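Local coordinates for protein TetR family transcriptional regulator (Chloroflexus aurantiacus, PDB 3NRG) that probably binds regulatory DNA as a transcription factor of the TetR family, with a helix-turn-helix domain joined to an all-helical C-terminal domain, at residues N29-V34 with D118-P123; D59-L64 with A109-K114; Q144-G149 with L155-A160; A161-V166 with R212-R217. One frame throughout, in Å; residues are numbered along the deposited sequence.

Interaction 1 of 4, residues N29-V34 with D118-P123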
loop_
_atom_site.group_PDB
_atom_site.type_symbol
_atom_site.label_atom_id
_atom_site.label_comp_id
_atom_site.label_asym_id
_atom_site.label_seq_id
_atom_site.Cartn_x
_atom_site.Cartn_y
_atom_site.Cartn_z
ATOM N N ASN A 29 -14.464 4.784 3.560
ATOM C CA ASN A 29 -14.988 4.850 4.928
ATOM C C ASN A 29 -14.117 4.094 5.930
ATOM O O ASN A 29 -13.443 3.125 5.564
ATOM C CB ASN A 29 -16.428 4.292 4.982
ATOM C CG ASN A 29 -17.401 5.004 4.086
ATOM O OD1 ASN A 29 -17.952 6.050 4.435
ATOM N ND2 ASN A 29 -17.662 4.430 2.922
ATOM N N ASP A 30 -14.165 4.521 7.215
ATOM C CA ASP A 30 -13.471 3.853 8.323
ATOM C C ASP A 30 -14.175 2.524 8.607
ATOM O O ASP A 30 -15.377 2.412 8.363
ATOM C CB ASP A 30 -13.492 4.754 9.587
ATOM C CG ASP A 30 -13.020 4.072 10.866
ATOM O OD1 ASP A 30 -11.837 3.688 10.931
ATOM O OD2 ASP A 30 -13.841 3.926 11.797
ATOM N N TYR A 31 -13.437 1.514 9.121
ATOM C CA TYR A 31 -14.004 0.188 9.426
ATOM C C TYR A 31 -15.372 0.242 10.154
ATOM O O TYR A 31 -16.302 -0.465 9.759
ATOM C CB TYR A 31 -12.995 -0.687 10.203
ATOM C CG TYR A 31 -13.483 -2.102 10.423
ATOM C CD1 TYR A 31 -13.291 -3.085 9.458
ATOM C CD2 TYR A 31 -14.187 -2.445 11.574
ATOM C CE1 TYR A 31 -13.788 -4.375 9.632
ATOM C CE2 TYR A 31 -14.685 -3.732 11.759
ATOM C CZ TYR A 31 -14.495 -4.690 10.779
ATOM O OH TYR A 31 -14.966 -5.963 10.971
ATOM N N ASP A 32 -15.484 1.075 11.212
ATOM C CA ASP A 32 -16.716 1.210 12.001
ATOM C C ASP A 32 -17.835 1.940 11.233
ATOM O O ASP A 32 -19.012 1.767 11.557
ATOM C CB ASP A 32 -16.428 1.911 13.338
ATOM N N SER A 33 -17.467 2.748 10.215
ATOM C CA SER A 33 -18.428 3.511 9.405
ATOM C C SER A 33 -18.870 2.746 8.122
ATOM O O SER A 33 -19.700 3.255 7.359
ATOM C CB SER A 33 -17.847 4.877 9.043
ATOM O OG SER A 33 -18.794 5.687 8.365
ATOM N N VAL A 34 -18.332 1.519 7.907
ATOM C CA VAL A 34 -18.676 0.682 6.750
ATOM C C VAL A 34 -20.123 0.174 6.870
ATOM O O VAL A 34 -20.501 -0.381 7.909
ATOM C CB VAL A 34 -17.654 -0.479 6.552
ATOM C CG1 VAL A 34 -18.163 -1.512 5.543
ATOM C CG2 VAL A 34 -16.285 0.063 6.129
ATOM N N ASP A 118 -6.174 3.263 11.905
ATOM C CA ASP A 118 -7.515 2.916 12.375
ATOM C C ASP A 118 -7.572 1.625 13.203
ATOM O O ASP A 118 -6.764 0.716 12.994
ATOM C CB ASP A 118 -8.504 2.855 11.191
ATOM C CG ASP A 118 -8.710 4.189 10.468
ATOM O OD1 ASP A 118 -8.114 5.208 10.908
ATOM O OD2 ASP A 118 -9.462 4.212 9.465
ATOM N N ASP A 119 -8.548 1.546 14.142
ATOM C CA ASP A 119 -8.761 0.356 14.975
ATOM C C ASP A 119 -9.465 -0.708 14.139
ATOM O O ASP A 119 -10.700 -0.744 14.078
ATOM C CB ASP A 119 -9.580 0.705 16.247
ATOM C CG ASP A 119 -9.674 -0.420 17.283
ATOM O OD1 ASP A 119 -9.910 -1.588 16.881
ATOM O OD2 ASP A 119 -9.609 -0.117 18.496
ATOM N N VAL A 120 -8.678 -1.543 13.456
ATOM C CA VAL A 120 -9.206 -2.586 12.579
ATOM C C VAL A 120 -8.990 -3.989 13.175
ATOM O O VAL A 120 -7.999 -4.213 13.875
ATOM C CB VAL A 120 -8.667 -2.463 11.126
ATOM C CG1 VAL A 120 -9.210 -1.207 10.445
ATOM C CG2 VAL A 120 -7.138 -2.487 11.093
ATOM N N PRO A 121 -9.930 -4.939 12.959
ATOM C CA PRO A 121 -9.766 -6.264 13.561
ATOM C C PRO A 121 -8.932 -7.207 12.703
ATOM O O PRO A 121 -9.474 -7.965 11.899
ATOM C CB PRO A 121 -11.203 -6.749 13.742
ATOM C CG PRO A 121 -11.988 -6.026 12.685
ATOM C CD PRO A 121 -11.189 -4.847 12.192
ATOM N N LEU A 122 -7.609 -7.156 12.877
ATOM C CA LEU A 122 -6.688 -8.022 12.151
ATOM C C LEU A 122 -5.948 -8.943 13.121
ATOM O O LEU A 122 -5.669 -8.537 14.255
ATOM C CB LEU A 122 -5.677 -7.185 11.335
ATOM C CG LEU A 122 -6.230 -6.467 10.093
ATOM C CD1 LEU A 122 -5.236 -5.466 9.566
ATOM C CD2 LEU A 122 -6.621 -7.469 8.986
ATOM N N PRO A 123 -5.592 -10.186 12.701
ATOM C CA PRO A 123 -4.851 -11.077 13.608
ATOM C C PRO A 123 -3.468 -10.526 13.949
ATOM O O PRO A 123 -2.924 -9.710 13.194
ATOM C CB PRO A 123 -4.753 -12.394 12.819
ATOM C CG PRO A 123 -5.753 -12.275 11.716
ATOM C CD PRO A 123 -5.838 -10.829 11.395
#

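Interaction 2 of 4, residues D59-L64 with A109-K114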
loop_
_atom_site.group_PDB
_atom_site.type_symbol
_atom_site.label_atom_id
_atom_site.label_comp_id
_atom_site.label_asym_id
_atom_site.label_seq_id
_atom_site.Cartn_x
_atom_site.Cartn_y
_atom_site.Cartn_z
ATOM N N ASP A 59 -14.327 -10.908 8.277
ATOM C CA ASP A 59 -13.854 -11.827 7.234
ATOM C C ASP A 59 -13.690 -11.123 5.894
ATOM O O ASP A 59 -12.728 -11.403 5.165
ATOM C CB ASP A 59 -14.796 -13.036 7.099
ATOM C CG ASP A 59 -14.741 -14.011 8.267
ATOM O OD1 ASP A 59 -14.005 -13.731 9.247
ATOM O OD2 ASP A 59 -15.425 -15.056 8.200
ATOM N N CYS A 60 -14.606 -10.177 5.583
ATOM C CA CYS A 60 -14.549 -9.393 4.347
ATOM C C CYS A 60 -13.333 -8.459 4.346
ATOM O O CYS A 60 -12.630 -8.375 3.343
ATOM C CB CYS A 60 -15.850 -8.625 4.134
ATOM S SG CYS A 60 -15.968 -7.802 2.530
ATOM N N TYR A 61 -13.064 -7.797 5.489
ATOM C CA TYR A 61 -11.916 -6.907 5.645
ATOM C C TYR A 61 -10.585 -7.665 5.524
ATOM O O TYR A 61 -9.653 -7.166 4.890
ATOM C CB TYR A 61 -11.989 -6.154 6.981
ATOM C CG TYR A 61 -10.867 -5.156 7.166
ATOM C CD1 TYR A 61 -10.886 -3.928 6.511
ATOM C CD2 TYR A 61 -9.784 -5.438 7.996
ATOM C CE1 TYR A 61 -9.850 -3.010 6.666
ATOM C CE2 TYR A 61 -8.745 -4.525 8.165
ATOM C CZ TYR A 61 -8.781 -3.311 7.493
ATOM O OH TYR A 61 -7.763 -2.402 7.647
ATOM N N LEU A 62 -10.500 -8.865 6.133
ATOM C CA LEU A 62 -9.308 -9.717 6.068
ATOM C C LEU A 62 -9.014 -10.139 4.634
ATOM O O LEU A 62 -7.848 -10.168 4.231
ATOM C CB LEU A 62 -9.482 -10.962 6.954
ATOM C CG LEU A 62 -8.798 -10.923 8.320
ATOM C CD1 LEU A 62 -9.524 -9.984 9.281
ATOM C CD2 LEU A 62 -8.732 -12.307 8.927
ATOM N N TYR A 63 -10.074 -10.468 3.859
ATOM C CA TYR A 63 -9.952 -10.854 2.450
ATOM C C TYR A 63 -9.360 -9.698 1.619
ATOM O O TYR A 63 -8.474 -9.924 0.795
ATOM C CB TYR A 63 -11.329 -11.293 1.894
ATOM C CG TYR A 63 -11.374 -11.449 0.387
ATOM C CD1 TYR A 63 -10.822 -12.565 -0.236
ATOM C CD2 TYR A 63 -12.019 -10.511 -0.412
ATOM C CE1 TYR A 63 -10.868 -12.720 -1.621
ATOM C CE2 TYR A 63 -12.071 -10.653 -1.800
ATOM C CZ TYR A 63 -11.500 -11.765 -2.400
ATOM O OH TYR A 63 -11.559 -11.918 -3.763
ATOM N N LEU A 64 -9.833 -8.466 1.866
ATOM C CA LEU A 64 -9.362 -7.278 1.162
ATOM C C LEU A 64 -7.908 -6.929 1.528
ATOM O O LEU A 64 -7.145 -6.500 0.655
ATOM C CB LEU A 64 -10.292 -6.085 1.435
ATOM C CG LEU A 64 -11.744 -6.232 0.957
ATOM C CD1 LEU A 64 -12.580 -5.133 1.482
ATOM C CD2 LEU A 64 -11.833 -6.275 -0.563
ATOM N N ALA A 109 -4.475 0.052 -1.784
ATOM C CA ALA A 109 -3.437 0.811 -1.084
ATOM C C ALA A 109 -4.021 1.655 0.042
ATOM O O ALA A 109 -3.422 1.729 1.120
ATOM C CB ALA A 109 -2.691 1.700 -2.064
ATOM N N GLN A 110 -5.199 2.287 -0.201
ATOM C CA GLN A 110 -5.876 3.131 0.788
ATOM C C GLN A 110 -6.377 2.299 1.978
ATOM O O GLN A 110 -6.258 2.738 3.125
ATOM C CB GLN A 110 -7.024 3.930 0.129
ATOM C CG GLN A 110 -7.746 4.924 1.067
ATOM C CD GLN A 110 -6.845 6.005 1.643
ATOM O OE1 GLN A 110 -6.999 6.414 2.795
ATOM N NE2 GLN A 110 -5.911 6.520 0.842
ATOM N N ILE A 111 -6.890 1.077 1.707
ATOM C CA ILE A 111 -7.348 0.157 2.759
ATOM C C ILE A 111 -6.147 -0.277 3.643
ATOM O O ILE A 111 -6.244 -0.251 4.872
ATOM C CB ILE A 111 -8.115 -1.060 2.144
ATOM C CG1 ILE A 111 -9.428 -0.596 1.464
ATOM C CG2 ILE A 111 -8.393 -2.138 3.206
ATOM C CD1 ILE A 111 -10.012 -1.593 0.444
ATOM N N ALA A 112 -5.007 -0.605 3.008
ATOM C CA ALA A 112 -3.778 -0.991 3.712
ATOM C C ALA A 112 -3.186 0.198 4.493
ATOM O O ALA A 112 -2.628 0.007 5.577
ATOM C CB ALA A 112 -2.757 -1.533 2.721
ATOM N N TYR A 113 -3.326 1.428 3.940
ATOM C CA TYR A 113 -2.840 2.655 4.572
ATOM C C TYR A 113 -3.638 2.978 5.837
ATOM O O TYR A 113 -3.041 3.361 6.850
ATOM C CB TYR A 113 -2.896 3.831 3.579
ATOM C CG TYR A 113 -2.462 5.162 4.165
ATOM C CD1 TYR A 113 -1.115 5.476 4.313
ATOM C CD2 TYR A 113 -3.399 6.142 4.490
ATOM C CE1 TYR A 113 -0.711 6.704 4.840
ATOM C CE2 TYR A 113 -3.007 7.376 5.011
ATOM C CZ TYR A 113 -1.661 7.655 5.181
ATOM O OH TYR A 113 -1.274 8.870 5.686
ATOM N N LYS A 114 -4.995 2.829 5.780
ATOM C CA LYS A 114 -5.858 3.108 6.931
ATOM C C LYS A 114 -5.597 2.126 8.083
ATOM O O LYS A 114 -5.732 2.501 9.243
ATOM C CB LYS A 114 -7.342 3.089 6.526
ATOM C CG LYS A 114 -7.819 4.370 5.847
ATOM C CD LYS A 114 -9.340 4.378 5.692
ATOM C CE LYS A 114 -9.860 5.722 5.251
ATOM N NZ LYS A 114 -11.338 5.766 5.256
#

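Interaction 3 of 4, residues Q144-G149 with L155-A160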
loop_
_atom_site.group_PDB
_atom_site.type_symbol
_atom_site.label_atom_id
_atom_site.label_comp_id
_atom_site.label_asym_id
_atom_site.label_seq_id
_atom_site.Cartn_x
_atom_site.Cartn_y
_atom_site.Cartn_z
ATOM N N GLN A 144 23.140 -3.099 7.615
ATOM C CA GLN A 144 24.042 -3.617 6.579
ATOM C C GLN A 144 24.980 -2.516 6.066
ATOM O O GLN A 144 26.183 -2.745 5.947
ATOM C CB GLN A 144 23.241 -4.226 5.413
ATOM C CG GLN A 144 22.756 -5.653 5.680
ATOM C CD GLN A 144 21.903 -6.208 4.554
ATOM O OE1 GLN A 144 21.909 -5.716 3.419
ATOM N NE2 GLN A 144 21.159 -7.257 4.846
ATOM N N GLY A 145 24.421 -1.326 5.815
ATOM C CA GLY A 145 25.161 -0.159 5.330
ATOM C C GLY A 145 26.187 0.376 6.310
ATOM O O GLY A 145 27.246 0.850 5.894
ATOM N N ILE A 146 25.884 0.315 7.623
ATOM C CA ILE A 146 26.826 0.730 8.675
ATOM C C ILE A 146 27.973 -0.292 8.750
ATOM O O ILE A 146 29.139 0.096 8.849
ATOM C CB ILE A 146 26.103 0.897 10.056
ATOM C CG1 ILE A 146 25.039 2.016 9.999
ATOM C CG2 ILE A 146 27.117 1.153 11.195
ATOM C CD1 ILE A 146 24.000 1.961 11.129
ATOM N N ALA A 147 27.632 -1.601 8.661
ATOM C CA ALA A 147 28.597 -2.704 8.717
ATOM C C ALA A 147 29.623 -2.649 7.578
ATOM O O ALA A 147 30.805 -2.879 7.819
ATOM C CB ALA A 147 27.866 -4.038 8.700
ATOM N N ASP A 148 29.178 -2.327 6.338
ATOM C CA ASP A 148 30.081 -2.262 5.181
ATOM C C ASP A 148 30.775 -0.895 4.993
ATOM O O ASP A 148 31.461 -0.682 3.990
ATOM C CB ASP A 148 29.389 -2.751 3.887
ATOM C CG ASP A 148 28.135 -1.994 3.504
ATOM O OD1 ASP A 148 28.174 -0.749 3.498
ATOM O OD2 ASP A 148 27.154 -2.647 3.099
ATOM N N GLY A 149 30.613 -0.008 5.972
ATOM C CA GLY A 149 31.286 1.289 6.003
ATOM C C GLY A 149 30.762 2.339 5.040
ATOM O O GLY A 149 31.377 3.398 4.899
ATOM N N LEU A 155 25.615 6.338 13.254
ATOM C CA LEU A 155 24.193 6.366 12.895
ATOM C C LEU A 155 23.369 5.339 13.675
ATOM O O LEU A 155 23.767 4.175 13.779
ATOM C CB LEU A 155 24.029 6.149 11.375
ATOM C CG LEU A 155 22.628 6.378 10.778
ATOM C CD1 LEU A 155 22.242 7.839 10.818
ATOM C CD2 LEU A 155 22.565 5.879 9.352
ATOM N N ASP A 156 22.225 5.777 14.240
ATOM C CA ASP A 156 21.308 4.882 14.933
ATOM C C ASP A 156 20.375 4.256 13.901
ATOM O O ASP A 156 19.635 4.978 13.225
ATOM C CB ASP A 156 20.509 5.640 16.000
ATOM C CG ASP A 156 19.603 4.744 16.822
ATOM O OD1 ASP A 156 20.099 4.126 17.788
ATOM O OD2 ASP A 156 18.400 4.662 16.499
ATOM N N ALA A 157 20.472 2.919 13.719
ATOM C CA ALA A 157 19.698 2.175 12.714
ATOM C C ALA A 157 18.194 2.335 12.893
ATOM O O ALA A 157 17.479 2.506 11.902
ATOM C CB ALA A 157 20.078 0.704 12.740
ATOM N N ASP A 158 17.711 2.290 14.152
ATOM C CA ASP A 158 16.290 2.444 14.466
ATOM C C ASP A 158 15.767 3.828 14.019
ATOM O O ASP A 158 14.705 3.915 13.390
ATOM C CB ASP A 158 16.048 2.226 15.967
ATOM C CG ASP A 158 14.586 2.207 16.352
ATOM O OD1 ASP A 158 13.973 3.291 16.398
ATOM O OD2 ASP A 158 14.068 1.112 16.662
ATOM N N THR A 159 16.537 4.894 14.317
ATOM C CA THR A 159 16.195 6.271 13.959
ATOM C C THR A 159 16.160 6.453 12.431
ATOM O O THR A 159 15.214 7.039 11.903
ATOM C CB THR A 159 17.163 7.250 14.656
ATOM O OG1 THR A 159 17.132 7.012 16.064
ATOM C CG2 THR A 159 16.825 8.694 14.380
ATOM N N ALA A 160 17.191 5.935 11.723
ATOM C CA ALA A 160 17.268 6.009 10.260
ATOM C C ALA A 160 16.111 5.229 9.607
ATOM O O ALA A 160 15.555 5.687 8.606
ATOM C CB ALA A 160 18.605 5.469 9.778
#

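Interaction 4 of 4, residues A161-V166 with R212-R217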
loop_
_atom_site.group_PDB
_atom_site.type_symbol
_atom_site.label_atom_id
_atom_site.label_comp_id
_atom_site.label_asym_id
_atom_site.label_seq_id
_atom_site.Cartn_x
_atom_site.Cartn_y
_atom_site.Cartn_z
ATOM N N ALA A 161 15.729 4.060 10.201
ATOM C CA ALA A 161 14.613 3.243 9.717
ATOM C C ALA A 161 13.293 3.989 9.891
ATOM O O ALA A 161 12.434 3.921 9.013
ATOM C CB ALA A 161 14.567 1.925 10.460
ATOM N N PHE A 162 13.147 4.735 11.012
ATOM C CA PHE A 162 11.963 5.553 11.272
ATOM C C PHE A 162 11.783 6.611 10.179
ATOM O O PHE A 162 10.684 6.758 9.647
ATOM C CB PHE A 162 12.047 6.212 12.670
ATOM C CG PHE A 162 11.169 7.433 12.827
ATOM C CD1 PHE A 162 9.792 7.306 13.001
ATOM C CD2 PHE A 162 11.709 8.712 12.748
ATOM C CE1 PHE A 162 8.980 8.433 13.101
ATOM C CE2 PHE A 162 10.892 9.838 12.837
ATOM C CZ PHE A 162 9.532 9.692 13.007
ATOM N N VAL A 163 12.864 7.339 9.846
ATOM C CA VAL A 163 12.858 8.389 8.812
ATOM C C VAL A 163 12.510 7.803 7.434
ATOM O O VAL A 163 11.679 8.365 6.729
ATOM C CB VAL A 163 14.203 9.193 8.790
ATOM C CG1 VAL A 163 14.215 10.227 7.666
ATOM C CG2 VAL A 163 14.461 9.863 10.136
ATOM N N LEU A 164 13.118 6.658 7.072
ATOM C CA LEU A 164 12.838 5.989 5.794
ATOM C C LEU A 164 11.378 5.513 5.728
ATOM O O LEU A 164 10.689 5.778 4.739
ATOM C CB LEU A 164 13.793 4.803 5.575
ATOM C CG LEU A 164 15.275 5.150 5.327
ATOM C CD1 LEU A 164 16.153 3.941 5.541
ATOM C CD2 LEU A 164 15.488 5.700 3.934
ATOM N N ASN A 165 10.892 4.864 6.808
ATOM C CA ASN A 165 9.523 4.346 6.879
ATOM C C ASN A 165 8.456 5.436 6.724
ATOM O O ASN A 165 7.520 5.246 5.955
ATOM C CB ASN A 165 9.303 3.539 8.162
ATOM C CG ASN A 165 7.969 2.827 8.206
ATOM O OD1 ASN A 165 7.672 1.947 7.383
ATOM N ND2 ASN A 165 7.144 3.182 9.175
ATOM N N VAL A 166 8.597 6.581 7.431
ATOM C CA VAL A 166 7.607 7.675 7.338
ATOM C C VAL A 166 7.590 8.339 5.961
ATOM O O VAL A 166 6.524 8.696 5.471
ATOM C CB VAL A 166 7.687 8.707 8.503
ATOM C CG1 VAL A 166 7.387 8.043 9.844
ATOM C CG2 VAL A 166 9.040 9.429 8.534
ATOM N N ARG A 212 22.591 12.271 1.506
ATOM C CA ARG A 212 23.505 13.230 2.143
ATOM C C ARG A 212 23.452 13.120 3.671
ATOM O O ARG A 212 24.474 13.282 4.340
ATOM C CB ARG A 212 23.194 14.672 1.709
ATOM C CG ARG A 212 23.515 14.973 0.253
ATOM C CD ARG A 212 23.423 16.462 -0.045
ATOM N NE ARG A 212 22.069 16.988 0.156
ATOM C CZ ARG A 212 21.176 17.138 -0.818
ATOM N NH1 ARG A 212 21.489 16.819 -2.069
ATOM N NH2 ARG A 212 19.968 17.616 -0.551
ATOM N N GLY A 213 22.268 12.835 4.199
ATOM C CA GLY A 213 22.056 12.723 5.635
ATOM C C GLY A 213 22.598 11.457 6.270
ATOM O O GLY A 213 22.933 11.462 7.457
HETATM N N MSE A 214 22.685 10.354 5.493
HETATM C CA MSE A 214 23.087 9.045 6.041
HETATM C C MSE A 214 24.431 8.516 5.543
HETATM O O MSE A 214 25.101 7.791 6.287
HETATM C CB MSE A 214 21.994 7.996 5.805
HETATM C CG MSE A 214 20.697 8.334 6.470
HETATM SE SE MSE A 214 19.342 7.024 6.116
HETATM C CE MSE A 214 17.829 8.012 6.799
ATOM N N ARG A 215 24.787 8.781 4.264
ATOM C CA ARG A 215 26.038 8.259 3.694
ATOM C C ARG A 215 27.272 8.877 4.346
ATOM O O ARG A 215 27.258 10.059 4.696
ATOM C CB ARG A 215 26.080 8.445 2.168
ATOM C CG ARG A 215 27.141 7.579 1.490
ATOM C CD ARG A 215 27.394 7.986 0.057
ATOM N NE ARG A 215 26.304 7.583 -0.829
ATOM C CZ ARG A 215 26.218 6.390 -1.410
ATOM N NH1 ARG A 215 27.138 5.460 -1.172
ATOM N NH2 ARG A 215 25.206 6.112 -2.219
ATOM N N ARG A 216 28.344 8.058 4.509
ATOM C CA ARG A 216 29.629 8.444 5.111
ATOM C C ARG A 216 30.293 9.567 4.313
ATOM O O ARG A 216 30.244 9.562 3.077
ATOM C CB ARG A 216 30.567 7.221 5.177
ATOM C CG ARG A 216 31.639 7.309 6.253
ATOM C CD ARG A 216 32.681 6.226 6.066
ATOM N NE ARG A 216 33.499 6.033 7.265
ATOM C CZ ARG A 216 33.328 5.034 8.127
ATOM N NH1 ARG A 216 32.384 4.123 7.920
ATOM N NH2 ARG A 216 34.112 4.928 9.191
ATOM N N ARG A 217 30.927 10.522 5.024
ATOM C CA ARG A 217 31.621 11.660 4.410
ATOM C C ARG A 217 32.962 11.227 3.812
ATOM O O ARG A 217 33.750 10.558 4.523
ATOM C CB ARG A 217 31.823 12.790 5.437
ATOM O OXT ARG A 217 33.201 11.523 2.620
#

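Interaction 1 of 4, residues N29-V34 with D118-P123
Asp118 brings its carboxylate up to that of Asp30, which lies in the loop between helices 12-28 and 36-43. The two groups meet obliquely, with their planes 79° apart. OD1 of Asp30 lies 2.8 Å from OD2 of Asp118. Both atoms are acceptors, so this is a meeting of like charges and not a bond. Asp30 was modelled in two conformers, so the close approach is doubtful. Past Asp119, the centre of an inverse gamma turn, Val120 sets CG1 against CB of Tyr31 at 3.8 Å. Next comes Pro121, which lies over one face of the Tyr31 ring. Its CD is 3.5 Å from the ring centroid and 9° off the normal, a CH-pi contact. Its CG sits 3.4 Å from CZ of Tyr31, toward the hydroxyl end. The tyrosine reaches this place with CG anti to its backbone N (chi1 -175°). Lys57 adds a cation-pi contact to the same ring. With an alanine in place of Tyr31, Pro121 would probably lose the flat surface it lies on, and the two loops would be left less firmly joined. What joins these loops is thus apolar and CH-pi packing of one tyrosine on Val120 and Pro121.

Interaction 2 of 4, residues D59-L64 with A109-K114
Tyr61 and Ile111 meet where two domains of a TetR-type fold join. Helix 57-78 begins in the DNA-binding region, and helix 106-114 belongs to the C-terminal domain. The contact is buried and apolar. CE1 of Tyr61 lies 3.9 Å from CG2 of Ile111. The methyl comes at the ring obliquely, and the two side chains run alongside each other, pointing opposite ways. Tyr61 CG is anti to the backbone N (chi1 -177°), which brings the ring's CE1 side to the isoleucine. Its OH ends 3.8 Å from the backbone O of Ile111, too far to count as a hydrogen bond. The other branch of Ile111 points to the next turn of helix 57-78. There its CD1 meets CD1 of Leu64 at 4.5 Å, a looser touch. Further out, helix 12-28 packs against Leu64 through Phe26 and against Ile111 through Leu23. The Tyr61 ring also meets Tyr31 edge-to-face and touches Val120, so it is set from the loop side as well. Two residues beyond Ile111, Tyr113 faces helix 157-179, where its OH hydrogen-bonds to OE1 of Glu170.

Interaction 3 of 4, residues Q144-G149 with L155-A160
Ile146 and Leu155 meet at the turn of an antiparallel helical hairpin, where the end of helix 124-147 faces the start of helix 157-179. Their side chains cross at about a right angle. Ile146 makes the contact with one atom, CD1, at the end of its longer branch. That branch leaves with CG1 anti to the carbonyl carbon (chi1 -63°) and is extended beyond, which carries the methyl across to the other segment. CD1 lies 3.5 Å from the backbone O of Leu155 and 4.2 Å from its CB. The methyl therefore rests on the root of the leucine and not on its branched end. Ala157, in the first turn of the next helix, adds its CB at 4.4 Å from the same CD1. The contact is small and lies near the surface. Leu155 also touches Val142, one turn back on helix 124-147. After the helix, Gly149 takes a positive phi, which by itself favours glycine. Ser150 OG hydrogen-bonds to both Asp148 OD1 and Gly145 O just after the helix end. Asp156 is the N-cap of helix 157-179. Its OD2 accepts two bonds from Thr159: the backbone N comes at 2.9 Å from OD2 along the anti lone pair, and OG1 meets OD2 at 2.7 Å from above the carboxylate plane.

Interaction 4 of 4, residues A161-V166 with R212-R217
Arg215 NH2 is gripped by two acids, forming salt bridges with Asp86 OD1 and Glu211 OE2. Arg215 is the first residue to leave helix 196-214, and it directly follows Met214, the residue that makes the contact with helix 157-179. These bonds lie beside the contact, take no part in it, and probably restrain the chain there. Met214 is a selenomethionine, with SE in place of sulfur. Its chain is extended beyond CG (chi2 179°, chi3 -169°), and this full length reaches from one helix to the other. The nearest pair of CA atoms, those of Val163 and Met214, are still 10.6 Å apart. The end methyl does the touching. CE of Met214 lies 4.1 Å from CG of Leu164 and 4.3 Å from CB of Val163. The methyl therefore meets two neighbouring residues of helix 157-179. The Met214 and Leu164 side chains pass at a slant. Leu164 is buried and also touches Phe138, Val142, Leu91 and Leu210, while Phe88 packs on Met214. The backbone of Met214 is hydrogen-bonded to Val152, and that of Arg216 to Ser150, so the tail runs beside the loop between helices 124-147 and 157-179. These bonds probably steady the chain as far as Arg216, though the last two residues are poorly ordered. Between the two helices themselves the contact is purely apolar, made by one long, extended side chain.

In the fold
The four contacts form two pairs. Interactions 1 and 2 lie at the join between the DNA-binding region and the C-terminal domain, with centres 9 Å apart. They touch, for Pro121 O is 3.3 Å from Leu62 CD1, and interaction 2 is nested within the loop that interaction 1 closes. The predicted helix-turn-helix motif, residues 35-54, begins just after segment 29-34. Interactions 3 and 4 lie at the far end of the C-terminal domain, also with centres 9 Å apart. Both use helix 157-179, and Gly149 O is 3.3 Å from Arg216 NH1, a probable hydrogen bond. Between the pairs, interactions 2 and 4 have centres 30 Å apart, though their nearest atoms are about 8 Å apart.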